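Local structure of Alr3699 protein (Nostoc sp., 4XSO) at residues C231-D242 / R266-I276; M7-S15 / E96-A107. The protein is probably a glycosyltransferase of the GT-B clan, with an N-terminal family 4 region followed by a group 1 region. All coordinates share one frame; numbering follows the deposited sequence.

From the N terminus, contact 2 opens with strand 9-13 and closes some 80 residues later, when strand 99-102 lies down beside it and helix 105-118 begins. Contact 1 opens and closes afterwards, with only the single crossover helix 248-260 between its strands 235-240 and 267-271. Each takes one pair of neighbouring strands from one of the two parallel sheets round which the Rossmann-like halves of a GT-B protein are built, contact 2 from the first and contact 1 from the second. The contacts therefore follow in series, neither nested nor crossed, on opposite sides of the chain's centre; their centres are 38 Å apart and their nearest atoms about 15 Å.

Contact 1 of 2, residues C231-D242 / R266-I276; sequences CPPQVTAILVGD and RVKFLGFRADI
Arg266 grips Val235 O side-on, through NE at 2.9 Å and NH2 at 2.8 Å, and the oxygen lies nearly in the guanidinium plane. A bend at chi3 (62°) turns the guanidinium toward the Pro232 to Val235 turn, where Pro233 CA lies over one of its faces. The setting is a parallel beta-alpha-beta unit of a Rossmann-like GT-B domain: strands 235-240 and 267-271 are joined over helix 248-260, the latter strand at the edge of the sheet. Backbone bonds alternate from Ala237 N to Arg266 O through to Leu270 N, which donates to Leu239 O. Beyond them Gly241 N reaches Gly271 O from above the carbonyl plane, at an N-H...O angle of 134°. A water donates to Leu239 O and Gly241 O while accepting from Gly271 N, so that it links the three beyond the last regular bond. On the Ala237 face, Leu239 CD1 sits over the ring of Phe269, 4.0 Å from its centroid, and also meets Val267 CG1; Phe269 in turn meets the ring of His255. On the Ile238 face the two methyls of Val240 part company: CG2 packs on Leu270 CD1 at 3.9 Å, while CG1, anti to the backbone N (chi1 -174°), touches Arg273 CG at 3.7 Å and Ile276 CD1.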
loop_
_atom_site.group_PDB
_atom_site.type_symbol
_atom_site.label_atom_id
_atom_site.label_comp_id
_atom_site.label_asym_id
_atom_site.label_seq_id
_atom_site.Cartn_x
_atom_site.Cartn_y
_atom_site.Cartn_z
ATOM N N CYS A 231 -50.739 20.579 -10.447
ATOM C CA CYS A 231 -51.201 19.696 -11.499
ATOM C C CYS A 231 -52.670 19.428 -11.341
ATOM O O CYS A 231 -53.172 19.450 -10.229
ATOM C CB CYS A 231 -50.454 18.338 -11.419
ATOM S SG CYS A 231 -48.795 18.530 -12.067
ATOM N N PRO A 232 -53.371 19.139 -12.445
ATOM C CA PRO A 232 -54.766 18.827 -12.231
ATOM C C PRO A 232 -54.996 17.640 -11.314
ATOM O O PRO A 232 -54.071 16.829 -11.030
ATOM C CB PRO A 232 -55.329 18.577 -13.651
ATOM C CG PRO A 232 -54.213 18.730 -14.603
ATOM C CD PRO A 232 -53.039 19.313 -13.865
ATOM N N PRO A 233 -56.238 17.517 -10.845
ATOM C CA PRO A 233 -56.547 16.536 -9.787
ATOM C C PRO A 233 -56.457 15.060 -10.210
ATOM O O PRO A 233 -56.233 14.229 -9.363
ATOM C CB PRO A 233 -57.957 16.923 -9.344
ATOM C CG PRO A 233 -58.532 17.743 -10.470
ATOM C CD PRO A 233 -57.392 18.378 -11.193
ATOM N N GLN A 234 -56.583 14.745 -11.497
ATOM C CA GLN A 234 -56.406 13.385 -11.928
ATOM C C GLN A 234 -54.916 12.936 -11.916
ATOM O O GLN A 234 -54.643 11.718 -12.050
ATOM C CB GLN A 234 -57.051 13.124 -13.302
ATOM C CG GLN A 234 -56.289 13.619 -14.532
ATOM C CD GLN A 234 -56.522 15.087 -14.778
ATOM O OE1 GLN A 234 -56.957 15.804 -13.878
ATOM N NE2 GLN A 234 -56.239 15.547 -15.997
ATOM N N VAL A 235 -53.982 13.880 -11.673
ATOM C CA VAL A 235 -52.579 13.538 -11.551
ATOM C C VAL A 235 -52.274 13.004 -10.176
ATOM O O VAL A 235 -52.363 13.735 -9.152
ATOM C CB VAL A 235 -51.617 14.728 -11.853
ATOM C CG1 VAL A 235 -50.150 14.279 -11.746
ATOM C CG2 VAL A 235 -51.884 15.322 -13.228
ATOM N N THR A 236 -51.796 11.750 -10.151
ATOM C CA THR A 236 -51.280 11.133 -8.907
ATOM C C THR A 236 -49.847 10.632 -9.053
ATOM O O THR A 236 -49.380 10.278 -10.161
ATOM C CB THR A 236 -52.082 9.898 -8.473
ATOM O OG1 THR A 236 -51.929 8.901 -9.458
ATOM C CG2 THR A 236 -53.486 10.183 -8.342
ATOM N N ALA A 237 -49.140 10.633 -7.929
ATOM C CA ALA A 237 -47.759 10.206 -7.894
ATOM C C ALA A 237 -47.639 8.842 -7.176
ATOM O O ALA A 237 -48.329 8.589 -6.208
ATOM C CB ALA A 237 -46.923 11.283 -7.242
ATOM N N ILE A 238 -46.840 7.920 -7.729
ATOM C CA ILE A 238 -46.453 6.732 -7.013
ATOM C C ILE A 238 -45.009 6.869 -6.725
ATOM O O ILE A 238 -44.194 7.176 -7.628
ATOM C CB ILE A 238 -46.783 5.387 -7.754
ATOM C CG1 ILE A 238 -46.058 5.296 -9.085
ATOM C CG2 ILE A 238 -48.278 5.237 -8.013
ATOM C CD1 ILE A 238 -46.092 3.886 -9.671
ATOM N N LEU A 239 -44.673 6.692 -5.450
ATOM C CA LEU A 239 -43.284 6.704 -4.963
ATOM C C LEU A 239 -42.900 5.264 -4.656
ATOM O O LEU A 239 -43.495 4.599 -3.778
ATOM C CB LEU A 239 -43.105 7.566 -3.712
ATOM C CG LEU A 239 -43.696 8.982 -3.849
ATOM C CD1 LEU A 239 -43.278 9.794 -2.638
ATOM C CD2 LEU A 239 -43.222 9.699 -5.043
ATOM N N VAL A 240 -41.883 4.802 -5.380
ATOM C CA VAL A 240 -41.457 3.455 -5.281
ATOM C C VAL A 240 -40.052 3.487 -4.796
ATOM O O VAL A 240 -39.162 4.087 -5.398
ATOM C CB VAL A 240 -41.561 2.752 -6.649
ATOM C CG1 VAL A 240 -41.258 1.295 -6.519
ATOM C CG2 VAL A 240 -42.974 2.930 -7.210
ATOM N N GLY A 241 -39.881 2.861 -3.657
ATOM C CA GLY A 241 -38.616 2.695 -3.009
ATOM C C GLY A 241 -38.836 2.752 -1.492
ATOM O O GLY A 241 -39.935 3.071 -0.949
ATOM N N ASP A 242 -37.774 2.450 -0.798
ATOM C CA ASP A 242 -37.849 2.332 0.619
ATOM C C ASP A 242 -37.036 3.446 1.234
ATOM O O ASP A 242 -36.308 4.158 0.564
ATOM C CB ASP A 242 -37.463 0.908 1.105
ATOM C CG ASP A 242 -36.108 0.475 0.637
ATOM O OD1 ASP A 242 -35.599 1.044 -0.336
ATOM O OD2 ASP A 242 -35.550 -0.456 1.231
ATOM N N ARG A 266 -53.412 11.596 -3.427
ATOM C CA ARG A 266 -52.864 11.711 -4.784
ATOM C C ARG A 266 -51.387 11.291 -4.812
ATOM O O ARG A 266 -50.708 11.564 -5.787
ATOM C CB ARG A 266 -52.985 13.174 -5.223
ATOM C CG ARG A 266 -54.440 13.562 -5.478
ATOM C CD ARG A 266 -54.549 14.983 -5.918
ATOM N NE ARG A 266 -53.855 15.208 -7.167
ATOM C CZ ARG A 266 -53.416 16.391 -7.545
ATOM N NH1 ARG A 266 -53.619 17.487 -6.789
ATOM N NH2 ARG A 266 -52.789 16.493 -8.671
ATOM N N VAL A 267 -50.875 10.757 -3.702
ATOM C CA VAL A 267 -49.504 10.259 -3.577
ATOM C C VAL A 267 -49.619 8.873 -2.939
ATOM O O VAL A 267 -50.324 8.738 -1.939
ATOM C CB VAL A 267 -48.610 11.185 -2.723
ATOM C CG1 VAL A 267 -47.152 10.727 -2.707
ATOM C CG2 VAL A 267 -48.646 12.610 -3.219
ATOM N N LYS A 268 -49.071 7.823 -3.587
ATOM C CA LYS A 268 -49.051 6.458 -3.019
ATOM C C LYS A 268 -47.613 6.038 -2.803
ATOM O O LYS A 268 -46.826 5.990 -3.758
ATOM C CB LYS A 268 -49.818 5.446 -3.902
ATOM C CG LYS A 268 -51.328 5.648 -3.902
ATOM C CD LYS A 268 -52.102 4.719 -4.858
ATOM C CE LYS A 268 -52.123 3.255 -4.404
ATOM N NZ LYS A 268 -53.362 2.843 -3.650
ATOM N N PHE A 269 -47.233 5.763 -1.554
ATOM C CA PHE A 269 -45.953 5.141 -1.273
ATOM C C PHE A 269 -46.110 3.616 -1.459
ATOM O O PHE A 269 -46.892 2.986 -0.729
ATOM C CB PHE A 269 -45.504 5.401 0.140
ATOM C CG PHE A 269 -45.100 6.832 0.432
ATOM C CD1 PHE A 269 -46.032 7.777 0.807
ATOM C CD2 PHE A 269 -43.767 7.197 0.426
ATOM C CE1 PHE A 269 -45.639 9.080 1.146
ATOM C CE2 PHE A 269 -43.366 8.475 0.731
ATOM C CZ PHE A 269 -44.315 9.438 1.108
ATOM N N LEU A 270 -45.392 3.004 -2.420
ATOM C CA LEU A 270 -45.522 1.522 -2.625
ATOM C C LEU A 270 -44.483 0.720 -1.911
ATOM O O LEU A 270 -44.497 -0.543 -1.910
ATOM C CB LEU A 270 -45.493 1.144 -4.115
ATOM C CG LEU A 270 -46.459 1.839 -5.000
ATOM C CD1 LEU A 270 -46.398 1.259 -6.403
ATOM C CD2 LEU A 270 -47.840 1.693 -4.397
ATOM N N GLY A 271 -43.519 1.403 -1.359
ATOM C CA GLY A 271 -42.426 0.732 -0.727
ATOM C C GLY A 271 -41.418 0.123 -1.719
ATOM O O GLY A 271 -41.402 0.465 -2.881
ATOM N N PHE A 272 -40.556 -0.766 -1.252
ATOM C CA PHE A 272 -39.555 -1.372 -2.161
ATOM C C PHE A 272 -40.226 -2.386 -3.077
ATOM O O PHE A 272 -40.915 -3.274 -2.619
ATOM C CB PHE A 272 -38.419 -2.017 -1.378
ATOM C CG PHE A 272 -37.369 -2.650 -2.250
ATOM C CD1 PHE A 272 -37.586 -3.904 -2.840
ATOM C CD2 PHE A 272 -36.156 -2.019 -2.475
ATOM C CE1 PHE A 272 -36.615 -4.486 -3.650
ATOM C CE2 PHE A 272 -35.178 -2.611 -3.281
ATOM C CZ PHE A 272 -35.419 -3.838 -3.855
ATOM N N ARG A 273 -40.047 -2.236 -4.380
ATOM C CA ARG A 273 -40.617 -3.162 -5.318
ATOM C C ARG A 273 -39.531 -3.745 -6.195
ATOM O O ARG A 273 -38.613 -3.049 -6.633
ATOM C CB ARG A 273 -41.666 -2.471 -6.168
ATOM C CG ARG A 273 -42.836 -1.903 -5.384
ATOM C CD ARG A 273 -43.780 -3.000 -5.002
ATOM N NE ARG A 273 -44.433 -3.540 -6.221
ATOM C CZ ARG A 273 -45.710 -3.521 -6.467
ATOM N NH1 ARG A 273 -46.546 -3.056 -5.558
ATOM N NH2 ARG A 273 -46.165 -4.050 -7.604
ATOM N N ALA A 274 -39.664 -5.035 -6.447
ATOM C CA ALA A 274 -38.784 -5.764 -7.399
ATOM C C ALA A 274 -39.236 -5.624 -8.860
ATOM O O ALA A 274 -38.393 -5.671 -9.767
ATOM C CB ALA A 274 -38.708 -7.235 -7.010
ATOM N N ASP A 275 -40.519 -5.355 -9.092
ATOM C CA ASP A 275 -41.081 -5.273 -10.463
ATOM C C ASP A 275 -41.081 -3.806 -11.059
ATOM O O ASP A 275 -42.124 -3.220 -11.440
ATOM C CB ASP A 275 -42.472 -5.834 -10.480
ATOM C CG ASP A 275 -43.384 -5.149 -9.420
ATOM O OD1 ASP A 275 -42.914 -4.978 -8.298
ATOM O OD2 ASP A 275 -44.515 -4.751 -9.724
ATOM N N ILE A 276 -39.890 -3.253 -11.153
ATOM C CA ILE A 276 -39.725 -1.894 -11.560
ATOM C C ILE A 276 -40.132 -1.644 -12.982
ATOM O O ILE A 276 -40.803 -0.680 -13.250
ATOM C CB ILE A 276 -38.305 -1.378 -11.289
ATOM C CG1 ILE A 276 -37.972 -1.449 -9.787
ATOM C CG2 ILE A 276 -38.221 0.068 -11.776
ATOM C CD1 ILE A 276 -38.760 -0.523 -8.868
HETATM O O HOH W 1 -42.421 3.909 -1.256
#

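Contact 2 of 2, residues M7-S15 / E96-A107; sequences MKILFLDQS and EYDLIYANTQKA
Gln14 and Thr104 meet through two linked bonds: Thr104 OG1 accepts from Gln14 N at 3.0 Å and donates to Gln14 OE1 at 2.8 Å. That amide oxygen also receives Lys106 N, in the first turn of the helix that follows Thr104, and the two donors come from opposite faces of the amide plane. With CG between its own N and carbonyl carbon (chi1 77°), Gln14 directs an extended chain to the helix start. Beside it Asn103 ND2 points almost straight at Asp13 OD2, 3.1 Å away and in the plane of the Asn103 amide. At the other end of the contact Asp98 OD2 takes Lys8 N on its anti lone pair at 2.7 Å. Lys8, bent at chi3 (82°), crosses Tyr97 at about a right angle and carries NZ over the ring face, 4.5 Å from the centroid, where NZ also donates to Glu96 O at 3.2 Å.

Between these ends run strands 9-13 and 99-102, neighbours in the parallel sheet of the N-terminal Rossmann-like domain of a GT-B fold. Backbone bonds alternate between them, from Leu10 N to Leu99 O through to Asn103 N to Leu12 O. On one face, Phe11 turns its edge onto the face of Tyr101, planes at 62° and centroids 4.9 Å apart; Ile9 CG2 lies over the Phe11 ring and against Tyr101 CB. On the face of Leu10, Leu12 and Ile100, Leu12 CD1 meets Ile100 CG2, Leu12 CB meets Ala107 CB, and Leu10 CB packs on Tyr97 CG.

Further bonds position these groups. Asp13 OD1 accepts from Ser15 N in an Asx turn, Asn103 ND2 donates also to Ala21 O, His127 holds Asn103 OD1, and His125 holds the Tyr101 hydroxyl.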
loop_
_atom_site.group_PDB
_atom_site.type_symbol
_atom_site.label_atom_id
_atom_site.label_comp_id
_atom_site.label_asym_id
_atom_site.label_seq_id
_atom_site.Cartn_x
_atom_site.Cartn_y
_atom_site.Cartn_z
ATOM N N MET A 7 -7.789 -14.578 -20.350
ATOM C CA MET A 7 -7.759 -13.414 -19.427
ATOM C C MET A 7 -8.649 -13.711 -18.212
ATOM O O MET A 7 -9.886 -13.730 -18.332
ATOM C CB MET A 7 -8.258 -12.134 -20.116
ATOM C CG MET A 7 -8.373 -10.937 -19.178
ATOM S SD MET A 7 -8.660 -9.306 -19.938
ATOM C CE MET A 7 -7.954 -9.482 -21.591
ATOM N N LYS A 8 -8.015 -13.914 -17.060
ATOM C CA LYS A 8 -8.705 -13.931 -15.755
ATOM C C LYS A 8 -8.730 -12.553 -15.134
ATOM O O LYS A 8 -7.674 -11.853 -15.070
ATOM C CB LYS A 8 -8.041 -14.901 -14.790
ATOM C CG LYS A 8 -7.997 -16.329 -15.318
ATOM C CD LYS A 8 -7.238 -17.268 -14.366
ATOM C CE LYS A 8 -8.121 -17.760 -13.219
ATOM N NZ LYS A 8 -7.377 -18.201 -11.990
ATOM N N ILE A 9 -9.920 -12.147 -14.677
ATOM C CA ILE A 9 -10.080 -10.830 -14.082
ATOM C C ILE A 9 -10.321 -10.883 -12.611
ATOM O O ILE A 9 -11.198 -11.652 -12.168
ATOM C CB ILE A 9 -11.230 -10.036 -14.734
ATOM C CG1 ILE A 9 -11.067 -9.981 -16.235
ATOM C CG2 ILE A 9 -11.366 -8.630 -14.089
ATOM C CD1 ILE A 9 -12.102 -9.069 -16.931
ATOM N N LEU A 10 -9.575 -10.052 -11.863
ATOM C CA LEU A 10 -9.859 -9.823 -10.531
ATOM C C LEU A 10 -10.548 -8.437 -10.423
ATOM O O LEU A 10 -9.911 -7.393 -10.595
ATOM C CB LEU A 10 -8.563 -9.984 -9.629
ATOM C CG LEU A 10 -8.798 -9.455 -8.188
ATOM C CD1 LEU A 10 -9.753 -10.342 -7.432
ATOM C CD2 LEU A 10 -7.526 -9.298 -7.353
ATOM N N PHE A 11 -11.830 -8.459 -10.137
ATOM C CA PHE A 11 -12.673 -7.273 -9.983
ATOM C C PHE A 11 -12.573 -6.971 -8.528
ATOM O O PHE A 11 -12.574 -7.912 -7.709
ATOM C CB PHE A 11 -14.151 -7.516 -10.341
ATOM C CG PHE A 11 -14.420 -7.793 -11.801
ATOM C CD1 PHE A 11 -14.562 -6.744 -12.717
ATOM C CD2 PHE A 11 -14.556 -9.104 -12.265
ATOM C CE1 PHE A 11 -14.811 -6.984 -14.044
ATOM C CE2 PHE A 11 -14.943 -9.324 -13.586
ATOM C CZ PHE A 11 -15.013 -8.294 -14.486
ATOM N N LEU A 12 -12.487 -5.681 -8.215
ATOM C CA LEU A 12 -12.451 -5.222 -6.859
ATOM C C LEU A 12 -13.465 -4.149 -6.598
ATOM O O LEU A 12 -13.669 -3.210 -7.389
ATOM C CB LEU A 12 -11.053 -4.632 -6.537
ATOM C CG LEU A 12 -9.875 -5.555 -6.492
ATOM C CD1 LEU A 12 -8.588 -4.723 -6.267
ATOM C CD2 LEU A 12 -10.093 -6.556 -5.357
ATOM N N ASP A 13 -14.122 -4.238 -5.453
ATOM C CA ASP A 13 -15.168 -3.277 -5.165
ATOM C C ASP A 13 -15.297 -3.085 -3.646
ATOM O O ASP A 13 -15.372 -4.039 -2.900
ATOM C CB ASP A 13 -16.474 -3.707 -5.827
ATOM C CG ASP A 13 -17.576 -2.643 -5.741
ATOM O OD1 ASP A 13 -17.941 -2.226 -4.602
ATOM O OD2 ASP A 13 -18.156 -2.268 -6.805
ATOM N N GLN A 14 -15.328 -1.831 -3.183
ATOM C CA GLN A 14 -15.159 -1.598 -1.742
ATOM C C GLN A 14 -16.406 -1.957 -0.936
ATOM O O GLN A 14 -16.317 -2.210 0.262
ATOM C CB GLN A 14 -14.791 -0.133 -1.439
ATOM C CG GLN A 14 -15.986 0.802 -1.516
ATOM C CD GLN A 14 -15.544 2.269 -1.758
ATOM O OE1 GLN A 14 -14.649 2.555 -2.536
ATOM N NE2 GLN A 14 -16.187 3.184 -1.078
ATOM N N SER A 15 -17.557 -2.006 -1.577
ATOM C CA SER A 15 -18.814 -2.155 -0.852
ATOM C C SER A 15 -19.440 -3.562 -0.777
ATOM O O SER A 15 -19.475 -4.304 -1.760
ATOM C CB SER A 15 -19.854 -1.202 -1.438
ATOM O OG SER A 15 -20.956 -1.097 -0.565
ATOM N N GLU A 96 -2.707 -14.793 -9.304
ATOM C CA GLU A 96 -3.492 -15.792 -10.048
ATOM C C GLU A 96 -4.379 -15.229 -11.155
ATOM O O GLU A 96 -5.057 -15.990 -11.872
ATOM C CB GLU A 96 -4.388 -16.531 -9.063
ATOM C CG GLU A 96 -3.641 -17.096 -7.855
ATOM C CD GLU A 96 -2.600 -18.146 -8.254
ATOM O OE1 GLU A 96 -2.802 -18.831 -9.289
ATOM O OE2 GLU A 96 -1.580 -18.306 -7.540
ATOM N N TYR A 97 -4.401 -13.900 -11.293
ATOM C CA TYR A 97 -5.265 -13.263 -12.284
ATOM C C TYR A 97 -4.401 -12.472 -13.270
ATOM O O TYR A 97 -3.193 -12.288 -13.040
ATOM C CB TYR A 97 -6.326 -12.419 -11.563
ATOM C CG TYR A 97 -7.315 -13.302 -10.851
ATOM C CD1 TYR A 97 -7.018 -13.807 -9.596
ATOM C CD2 TYR A 97 -8.506 -13.680 -11.464
ATOM C CE1 TYR A 97 -7.843 -14.703 -8.974
ATOM C CE2 TYR A 97 -9.355 -14.571 -10.852
ATOM C CZ TYR A 97 -9.003 -15.088 -9.623
ATOM O OH TYR A 97 -9.835 -15.894 -8.986
ATOM N N ASP A 98 -4.972 -12.071 -14.395
ATOM C CA ASP A 98 -4.205 -11.398 -15.417
ATOM C C ASP A 98 -4.458 -9.882 -15.477
ATOM O O ASP A 98 -3.797 -9.192 -16.222
ATOM C CB ASP A 98 -4.569 -11.947 -16.749
ATOM C CG ASP A 98 -4.362 -13.424 -16.829
ATOM O OD1 ASP A 98 -3.223 -13.913 -16.707
ATOM O OD2 ASP A 98 -5.370 -14.111 -16.981
ATOM N N LEU A 99 -5.496 -9.417 -14.805
ATOM C CA LEU A 99 -5.902 -8.064 -14.846
ATOM C C LEU A 99 -6.715 -7.736 -13.572
ATOM O O LEU A 99 -7.491 -8.564 -13.079
ATOM C CB LEU A 99 -6.793 -7.881 -16.089
ATOM C CG LEU A 99 -7.230 -6.394 -16.283
ATOM C CD1 LEU A 99 -7.085 -5.951 -17.710
ATOM C CD2 LEU A 99 -8.650 -6.110 -15.829
ATOM N N ILE A 100 -6.550 -6.518 -13.075
ATOM C CA ILE A 100 -7.239 -6.052 -11.905
ATOM C C ILE A 100 -8.175 -4.959 -12.374
ATOM O O ILE A 100 -7.731 -4.008 -13.063
ATOM C CB ILE A 100 -6.267 -5.453 -10.850
ATOM C CG1 ILE A 100 -5.255 -6.486 -10.377
ATOM C CG2 ILE A 100 -6.988 -4.931 -9.656
ATOM C CD1 ILE A 100 -4.127 -5.763 -9.617
ATOM N N TYR A 101 -9.471 -5.093 -12.003
ATOM C CA TYR A 101 -10.501 -4.168 -12.498
ATOM C C TYR A 101 -11.180 -3.567 -11.278
ATOM O O TYR A 101 -11.986 -4.220 -10.604
ATOM C CB TYR A 101 -11.452 -4.950 -13.417
ATOM C CG TYR A 101 -12.447 -4.209 -14.224
ATOM C CD1 TYR A 101 -13.502 -3.540 -13.645
ATOM C CD2 TYR A 101 -12.436 -4.334 -15.616
ATOM C CE1 TYR A 101 -14.503 -2.959 -14.417
ATOM C CE2 TYR A 101 -13.421 -3.742 -16.413
ATOM C CZ TYR A 101 -14.445 -3.058 -15.821
ATOM O OH TYR A 101 -15.418 -2.484 -16.609
ATOM N N ALA A 102 -10.741 -2.363 -10.947
ATOM C CA ALA A 102 -11.222 -1.621 -9.754
ATOM C C ALA A 102 -12.448 -0.807 -10.108
ATOM O O ALA A 102 -12.424 0.020 -11.038
ATOM C CB ALA A 102 -10.125 -0.721 -9.231
ATOM N N ASN A 103 -13.500 -1.028 -9.316
ATOM C CA ASN A 103 -14.817 -0.519 -9.582
ATOM C C ASN A 103 -15.288 0.625 -8.649
ATOM O O ASN A 103 -16.372 1.151 -8.816
ATOM C CB ASN A 103 -15.798 -1.685 -9.589
ATOM C CG ASN A 103 -17.050 -1.383 -10.414
ATOM O OD1 ASN A 103 -16.951 -1.103 -11.574
ATOM N ND2 ASN A 103 -18.232 -1.489 -9.803
ATOM N N THR A 104 -14.453 1.001 -7.691
ATOM C CA THR A 104 -14.783 2.035 -6.719
ATOM C C THR A 104 -13.479 2.633 -6.281
ATOM O O THR A 104 -12.384 2.139 -6.647
ATOM C CB THR A 104 -15.529 1.509 -5.452
ATOM O OG1 THR A 104 -14.622 0.750 -4.629
ATOM C CG2 THR A 104 -16.744 0.703 -5.814
ATOM N N GLN A 105 -13.559 3.771 -5.559
ATOM C CA GLN A 105 -12.335 4.505 -5.180
ATOM C C GLN A 105 -11.340 3.814 -4.296
ATOM O O GLN A 105 -10.136 3.842 -4.547
ATOM C CB GLN A 105 -12.666 5.828 -4.477
ATOM C CG GLN A 105 -12.950 6.958 -5.404
ATOM C CD GLN A 105 -13.190 8.277 -4.660
ATOM O OE1 GLN A 105 -14.293 8.847 -4.722
ATOM N NE2 GLN A 105 -12.169 8.753 -3.940
ATOM N N LYS A 106 -11.800 3.279 -3.195
ATOM C CA LYS A 106 -10.910 2.489 -2.368
ATOM C C LYS A 106 -10.372 1.246 -3.075
ATOM O O LYS A 106 -9.267 0.742 -2.748
ATOM C CB LYS A 106 -11.651 2.021 -1.130
ATOM C CG LYS A 106 -12.359 3.140 -0.320
ATOM C CD LYS A 106 -12.451 2.713 1.145
ATOM C CE LYS A 106 -13.749 3.091 1.814
ATOM N NZ LYS A 106 -13.717 4.492 2.286
ATOM N N ALA A 107 -11.128 0.711 -4.022
ATOM C CA ALA A 107 -10.627 -0.500 -4.740
ATOM C C ALA A 107 -9.510 -0.041 -5.640
ATOM O O ALA A 107 -8.524 -0.773 -5.891
ATOM C CB ALA A 107 -11.725 -1.194 -5.535
#